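Local coordinates for protein carboxylesterase YbfK (Bacillus subtilis, PDB 4CCY) that hydrolyses carboxylic esters to an alcohol and a carboxylate, as a bacterial carboxylesterase of the alpha/beta hydrolase superfamily, at residues G42-I47 against A108-D113; E102-F107 against I135-L140. One frame throughout, in Å; residues are numbered along the deposited sequence.

Interaction 1 (G42-I47 against A108-D113)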
loop_
_atom_site.group_PDB
_atom_site.type_symbol
_atom_site.label_atom_id
_atom_site.label_comp_id
_atom_site.label_asym_id
_atom_site.label_seq_id
_atom_site.Cartn_x
_atom_site.Cartn_y
_atom_site.Cartn_z
ATOM N N GLY A 42 12.115 13.333 -2.685
ATOM C CA GLY A 42 11.304 13.972 -3.720
ATOM C C GLY A 42 9.905 14.406 -3.313
ATOM O O GLY A 42 9.385 14.017 -2.249
ATOM N N LYS A 43 9.289 15.197 -4.193
ATOM C CA LYS A 43 7.922 15.682 -4.035
ATOM C C LYS A 43 6.949 14.504 -4.048
ATOM O O LYS A 43 6.876 13.755 -5.025
ATOM C CB LYS A 43 7.579 16.656 -5.167
ATOM C CG LYS A 43 7.820 18.128 -4.845
ATOM C CD LYS A 43 7.544 19.042 -6.048
ATOM C CE LYS A 43 6.134 18.899 -6.621
ATOM N NZ LYS A 43 5.839 19.786 -7.792
ATOM N N THR A 44 6.210 14.346 -2.953
ATOM C CA THR A 44 5.358 13.174 -2.732
ATOM C C THR A 44 3.910 13.615 -2.833
ATOM O O THR A 44 3.500 14.563 -2.149
ATOM C CB THR A 44 5.635 12.555 -1.340
ATOM O OG1 THR A 44 6.968 12.046 -1.313
ATOM C CG2 THR A 44 4.644 11.424 -1.003
ATOM N N HIS A 45 3.146 12.927 -3.687
ATOM C CA HIS A 45 1.747 13.282 -3.944
ATOM C C HIS A 45 0.840 12.776 -2.862
ATOM O O HIS A 45 0.971 11.625 -2.419
ATOM C CB HIS A 45 1.300 12.771 -5.312
ATOM C CG HIS A 45 -0.020 13.345 -5.788
ATOM N ND1 HIS A 45 -1.193 12.707 -5.615
ATOM C CD2 HIS A 45 -0.315 14.525 -6.467
ATOM C CE1 HIS A 45 -2.188 13.438 -6.151
ATOM N NE2 HIS A 45 -1.651 14.545 -6.677
ATOM N N ILE A 46 -0.065 13.654 -2.411
ATOM C CA ILE A 46 -1.061 13.330 -1.376
ATOM C C ILE A 46 -2.473 13.624 -1.884
ATOM O O ILE A 46 -2.711 14.677 -2.472
ATOM C CB ILE A 46 -0.858 14.194 -0.098
ATOM C CG1 ILE A 46 0.622 14.286 0.317
ATOM C CG2 ILE A 46 -1.801 13.754 1.028
ATOM C CD1 ILE A 46 1.235 13.030 0.892
ATOM N N ILE A 47 -3.408 12.704 -1.646
ATOM C CA ILE A 47 -4.821 13.016 -1.774
ATOM C C ILE A 47 -5.445 12.993 -0.376
ATOM O O ILE A 47 -5.474 11.949 0.256
ATOM C CB ILE A 47 -5.560 12.049 -2.713
ATOM C CG1 ILE A 47 -4.918 12.073 -4.109
ATOM C CG2 ILE A 47 -7.037 12.416 -2.785
ATOM C CD1 ILE A 47 -5.454 11.040 -5.083
ATOM N N ALA A 108 11.628 4.491 5.945
ATOM C CA ALA A 108 11.129 5.103 7.178
ATOM C C ALA A 108 11.468 6.593 7.255
ATOM O O ALA A 108 10.669 7.381 7.752
ATOM C CB ALA A 108 11.630 4.352 8.404
ATOM N N GLU A 109 12.631 6.982 6.740
ATOM C CA GLU A 109 12.976 8.411 6.670
ATOM C C GLU A 109 12.051 9.179 5.723
ATOM O O GLU A 109 11.608 10.285 6.050
ATOM C CB GLU A 109 14.462 8.638 6.332
ATOM C CG GLU A 109 15.423 8.265 7.464
ATOM C CD GLU A 109 15.172 9.062 8.743
ATOM O OE1 GLU A 109 15.134 10.307 8.679
ATOM O OE2 GLU A 109 15.010 8.455 9.831
ATOM N N TRP A 110 11.750 8.583 4.569
ATOM C CA TRP A 110 10.769 9.135 3.630
ATOM C C TRP A 110 9.448 9.413 4.325
ATOM O O TRP A 110 8.909 10.502 4.205
ATOM C CB TRP A 110 10.550 8.182 2.444
ATOM C CG TRP A 110 9.355 8.552 1.583
ATOM C CD1 TRP A 110 9.141 9.743 0.896
ATOM C CD2 TRP A 110 8.166 7.740 1.310
ATOM N NE1 TRP A 110 7.945 9.718 0.221
ATOM C CE2 TRP A 110 7.302 8.552 0.441
ATOM C CE3 TRP A 110 7.745 6.468 1.678
ATOM C CZ2 TRP A 110 6.076 8.080 -0.035
ATOM C CZ3 TRP A 110 6.498 6.015 1.209
ATOM C CH2 TRP A 110 5.688 6.803 0.373
ATOM N N MET A 111 8.939 8.429 5.072
ATOM C CA MET A 111 7.651 8.574 5.757
ATOM C C MET A 111 7.674 9.605 6.880
ATOM O O MET A 111 6.676 10.299 7.082
ATOM C CB MET A 111 7.118 7.223 6.258
ATOM C CG MET A 111 5.674 7.232 6.790
ATOM S SD MET A 111 4.363 7.935 5.725
ATOM C CE MET A 111 4.742 7.209 4.123
ATOM N N LYS A 112 8.792 9.698 7.614
ATOM C CA LYS A 112 8.961 10.761 8.616
ATOM C C LYS A 112 8.853 12.147 7.983
ATOM O O LYS A 112 8.188 13.018 8.536
ATOM C CB LYS A 112 10.289 10.638 9.375
ATOM C CG LYS A 112 10.316 9.555 10.437
ATOM C CD LYS A 112 11.593 9.663 11.263
ATOM C CE LYS A 112 11.946 8.323 11.881
ATOM N NZ LYS A 112 13.214 8.433 12.650
ATOM N N ASP A 113 9.485 12.337 6.823
ATOM C CA ASP A 113 9.384 13.601 6.071
ATOM C C ASP A 113 7.937 13.891 5.658
ATOM O O ASP A 113 7.484 15.032 5.720
ATOM C CB ASP A 113 10.237 13.564 4.794
ATOM C CG ASP A 113 11.729 13.651 5.051
ATOM O OD1 ASP A 113 12.166 13.791 6.214
ATOM O OD2 ASP A 113 12.484 13.575 4.048
#
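Thr-44 of the strand and Trp-110 of the helix meet across a gap too wide for their backbones to touch, the Thr-44 CA lying 9.3 Å from the Trp-110 CA. The gap is closed by the indole, whose CG stands anti to the backbone N (chi1 168°) and so carries the ring off the helix toward the strand, pyrrole edge foremost. There Trp-110 NE1 gives its N-H to Thr-44 OG1 at 3.0 Å, in a nearly straight bond (174°) with the oxygen practically in the ring plane. The threonine methyl lies beside the same edge, with Thr-44 CG2 3.8 Å from Trp-110 CZ2. A beta-branched residue suits this place because a single rotation offers an acceptor and an apolar group together: chi1 of -65° sets OG1 beside the backbone N and CG2 anti to it. The hydroxyl in turn donates to Gly-42 O at 3.3 Å, from above the carbonyl plane, so it relays the indole's bond into the strand and a buried N-H is satisfied. Gly-42 has backbone angles at which a side chain would collide with the preceding carbonyl oxygen, which accounts for glycine here. From the helix, Met-111 lays its methyl CE on one indole face, 3.6 Å above the plane and toward the rim. Salt bridges from Arg-40 tie Glu-109 and Asp-113 to the loop before the strand. Strand 42-49 runs antiparallel to strands 33-37 and 82-86 in the main sheet; Val-86 touches both Thr-44 and Trp-110, and Met-111 touches Phe-138, so in this alpha/beta hydrolase fold helix 104-118 packs on the sheet through Trp-110 and beside helix 130-141 through Met-111.

Interaction 2 (E102-F107 against I135-L140)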
loop_
_atom_site.group_PDB
_atom_site.type_symbol
_atom_site.label_atom_id
_atom_site.label_comp_id
_atom_site.label_asym_id
_atom_site.label_seq_id
_atom_site.Cartn_x
_atom_site.Cartn_y
_atom_site.Cartn_z
ATOM N N GLU A 102 16.178 3.601 -1.227
ATOM C CA GLU A 102 16.828 2.294 -1.470
ATOM C C GLU A 102 16.802 1.260 -0.348
ATOM O O GLU A 102 16.655 0.065 -0.606
ATOM C CB GLU A 102 18.277 2.480 -1.919
ATOM C CG GLU A 102 18.401 3.057 -3.320
ATOM C CD GLU A 102 19.830 3.139 -3.798
ATOM O OE1 GLU A 102 20.710 3.557 -3.011
ATOM O OE2 GLU A 102 20.063 2.797 -4.977
ATOM N N THR A 103 16.991 1.709 0.886
ATOM C CA THR A 103 17.120 0.793 2.015
ATOM C C THR A 103 15.874 0.925 2.881
ATOM O O THR A 103 15.124 1.893 2.744
ATOM C CB THR A 103 18.328 1.162 2.876
ATOM O OG1 THR A 103 18.133 2.489 3.370
ATOM C CG2 THR A 103 19.633 1.092 2.061
ATOM N N ARG A 104 15.659 -0.030 3.783
ATOM C CA ARG A 104 14.517 0.058 4.711
ATOM C C ARG A 104 14.606 1.272 5.646
ATOM O O ARG A 104 13.573 1.814 6.071
ATOM C CB ARG A 104 14.301 -1.268 5.468
ATOM C CG ARG A 104 13.954 -2.417 4.520
ATOM C CD ARG A 104 13.626 -3.744 5.207
ATOM N NE ARG A 104 14.753 -4.359 5.920
ATOM C CZ ARG A 104 15.717 -5.085 5.352
ATOM N NH1 ARG A 104 15.739 -5.302 4.039
ATOM N NH2 ARG A 104 16.672 -5.603 6.110
ATOM N N ALA A 105 15.834 1.704 5.946
ATOM C CA ALA A 105 16.061 2.946 6.692
ATOM C C ALA A 105 15.555 4.150 5.884
ATOM O O ALA A 105 14.835 4.994 6.418
ATOM C CB ALA A 105 17.535 3.100 7.059
ATOM N N ASP A 106 15.904 4.209 4.596
ATOM C CA ASP A 106 15.362 5.221 3.679
ATOM C C ASP A 106 13.828 5.285 3.698
ATOM O O ASP A 106 13.257 6.377 3.801
ATOM C CB ASP A 106 15.808 4.955 2.236
ATOM C CG ASP A 106 17.299 5.182 2.015
ATOM O OD1 ASP A 106 17.970 5.823 2.844
ATOM O OD2 ASP A 106 17.787 4.708 0.978
ATOM N N PHE A 107 13.169 4.124 3.598
ATOM C CA PHE A 107 11.706 4.079 3.550
ATOM C C PHE A 107 11.110 4.797 4.754
ATOM O O PHE A 107 10.183 5.588 4.601
ATOM C CB PHE A 107 11.143 2.633 3.499
ATOM C CG PHE A 107 11.693 1.784 2.381
ATOM C CD1 PHE A 107 12.196 2.361 1.201
ATOM C CD2 PHE A 107 11.694 0.398 2.496
ATOM C CE1 PHE A 107 12.714 1.562 0.183
ATOM C CE2 PHE A 107 12.194 -0.397 1.485
ATOM C CZ PHE A 107 12.702 0.179 0.328
ATOM N N ILE A 135 4.393 -0.116 6.055
ATOM C CA ILE A 135 3.821 0.126 7.375
ATOM C C ILE A 135 4.479 -0.723 8.453
ATOM O O ILE A 135 4.784 -0.202 9.526
ATOM C CB ILE A 135 2.281 0.014 7.369
ATOM C CG1 ILE A 135 1.702 1.226 6.641
ATOM C CG2 ILE A 135 1.711 -0.034 8.782
ATOM C CD1 ILE A 135 0.343 1.006 6.049
ATOM N N VAL A 136 4.731 -1.998 8.173
ATOM C CA VAL A 136 5.424 -2.856 9.134
ATOM C C VAL A 136 6.815 -2.291 9.411
ATOM O O VAL A 136 7.223 -2.176 10.570
ATOM C CB VAL A 136 5.526 -4.314 8.661
ATOM C CG1 VAL A 136 6.246 -5.168 9.701
ATOM C CG2 VAL A 136 4.137 -4.874 8.373
ATOM N N ASN A 137 7.527 -1.913 8.352
ATOM C CA ASN A 137 8.843 -1.285 8.488
ATOM C C ASN A 137 8.798 0.020 9.296
ATOM O O ASN A 137 9.641 0.250 10.173
ATOM C CB ASN A 137 9.466 -1.029 7.108
ATOM C CG ASN A 137 10.885 -0.504 7.205
ATOM O OD1 ASN A 137 11.789 -1.225 7.641
ATOM N ND2 ASN A 137 11.094 0.757 6.798
ATOM N N PHE A 138 7.805 0.863 8.996
ATOM C CA PHE A 138 7.607 2.128 9.723
ATOM C C PHE A 138 7.299 1.956 11.218
ATOM O O PHE A 138 7.923 2.606 12.055
ATOM C CB PHE A 138 6.541 3.019 9.032
ATOM C CG PHE A 138 6.503 4.434 9.566
ATOM C CD1 PHE A 138 7.577 5.288 9.374
ATOM C CD2 PHE A 138 5.397 4.899 10.287
ATOM C CE1 PHE A 138 7.556 6.588 9.877
ATOM C CE2 PHE A 138 5.366 6.192 10.789
ATOM C CZ PHE A 138 6.446 7.041 10.579
ATOM N N LEU A 139 6.349 1.088 11.566
ATOM C CA LEU A 139 5.990 0.900 12.975
ATOM C C LEU A 139 7.152 0.294 13.788
ATOM O O LEU A 139 7.248 0.527 14.995
ATOM C CB LEU A 139 4.699 0.076 13.132
ATOM C CG LEU A 139 4.691 -1.366 12.616
ATOM C CD1 LEU A 139 5.246 -2.329 13.651
ATOM C CD2 LEU A 139 3.288 -1.771 12.193
ATOM N N LEU A 140 8.027 -0.470 13.126
ATOM C CA LEU A 140 9.238 -0.994 13.765
ATOM C C LEU A 140 10.279 0.093 13.983
ATOM O O LEU A 140 10.906 0.157 15.038
ATOM C CB LEU A 140 9.864 -2.114 12.929
ATOM C CG LEU A 140 9.258 -3.517 12.954
ATOM C CD1 LEU A 140 9.869 -4.363 11.845
ATOM C CD2 LEU A 140 9.476 -4.185 14.306
HETATM O O HOH W 1 13.438 -3.283 8.578
#
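Asn-137 reaches from helix 130-141 to the first turn of helix 104-118, where its ND2 donates to the backbone oxygen of Arg-104 at 2.8 Å. The bond is moderately bent (153° at the hydrogen), and the donor is tilted 26° from the carbonyl plane. With CG anti to the backbone N, the short asparagine side chain points its amide straight across, and its size suits helices that come this close: the Arg-104 and Asn-137 CA atoms are 6.9 Å apart. This is the tight part. Asn-137 OD1 sits 3.3 Å from Arg-104 CB, and the amide NH2 rests beside Phe-107, ND2 being 3.8 Å from its CB. Thr-103 O lies over the centre of one face of the Phe-107 ring. Thr-103 also caps that helix: its OG1 accepts from Asp-106 N at 3.1 Å while Asp-106 OD2 takes Thr-103 N, a capping box that fixes the turn offering the carbonyl to Asn-137. The looser side follows the arginine outward. Its aliphatic part passes OD1, then the chain bends at chi3 and carries the guanidinium away, its plane almost perpendicular to the amide, to bond to Gly-219 O and make a cation-pi contact with Tyr-222. A water bridges the two side chains, donating to Asn-137 OD1 at 2.8 Å and accepting from Arg-104 NE at 3.2 Å in the guanidinium plane. Arg-141 NE also donates to OD1. With ND2 facing a carbonyl and OD1 facing donors, the two ends of the amide cannot be exchanged without loss, so its rotation is settled; the amide itself is uncharged, but the two arginines near OD1 would probably polarise it and strengthen the N-H donor at ND2.

Interactions 1 and 2 use successive turns of helix 104-118: its first turn meets helix 130-141, and the next sends Trp-110 to strand 42-49. Their centres lie 12 Å apart, yet they touch, Met-111 CG packing 3.7 Å from Phe-138 CE1 and Ala-108 O 3.9 Å from the same carbon. Helix 104-118 thus links strand 42-49 of the central sheet to its neighbour, helix 130-141. Both contacts lie away from the annotated sites, but helix 130-141 follows directly on Ser-129, the probable nucleophile of a triad with His-273 and Glu-244, and Trp-110 comes near the residues of the probable nucleophile elbow without touching them.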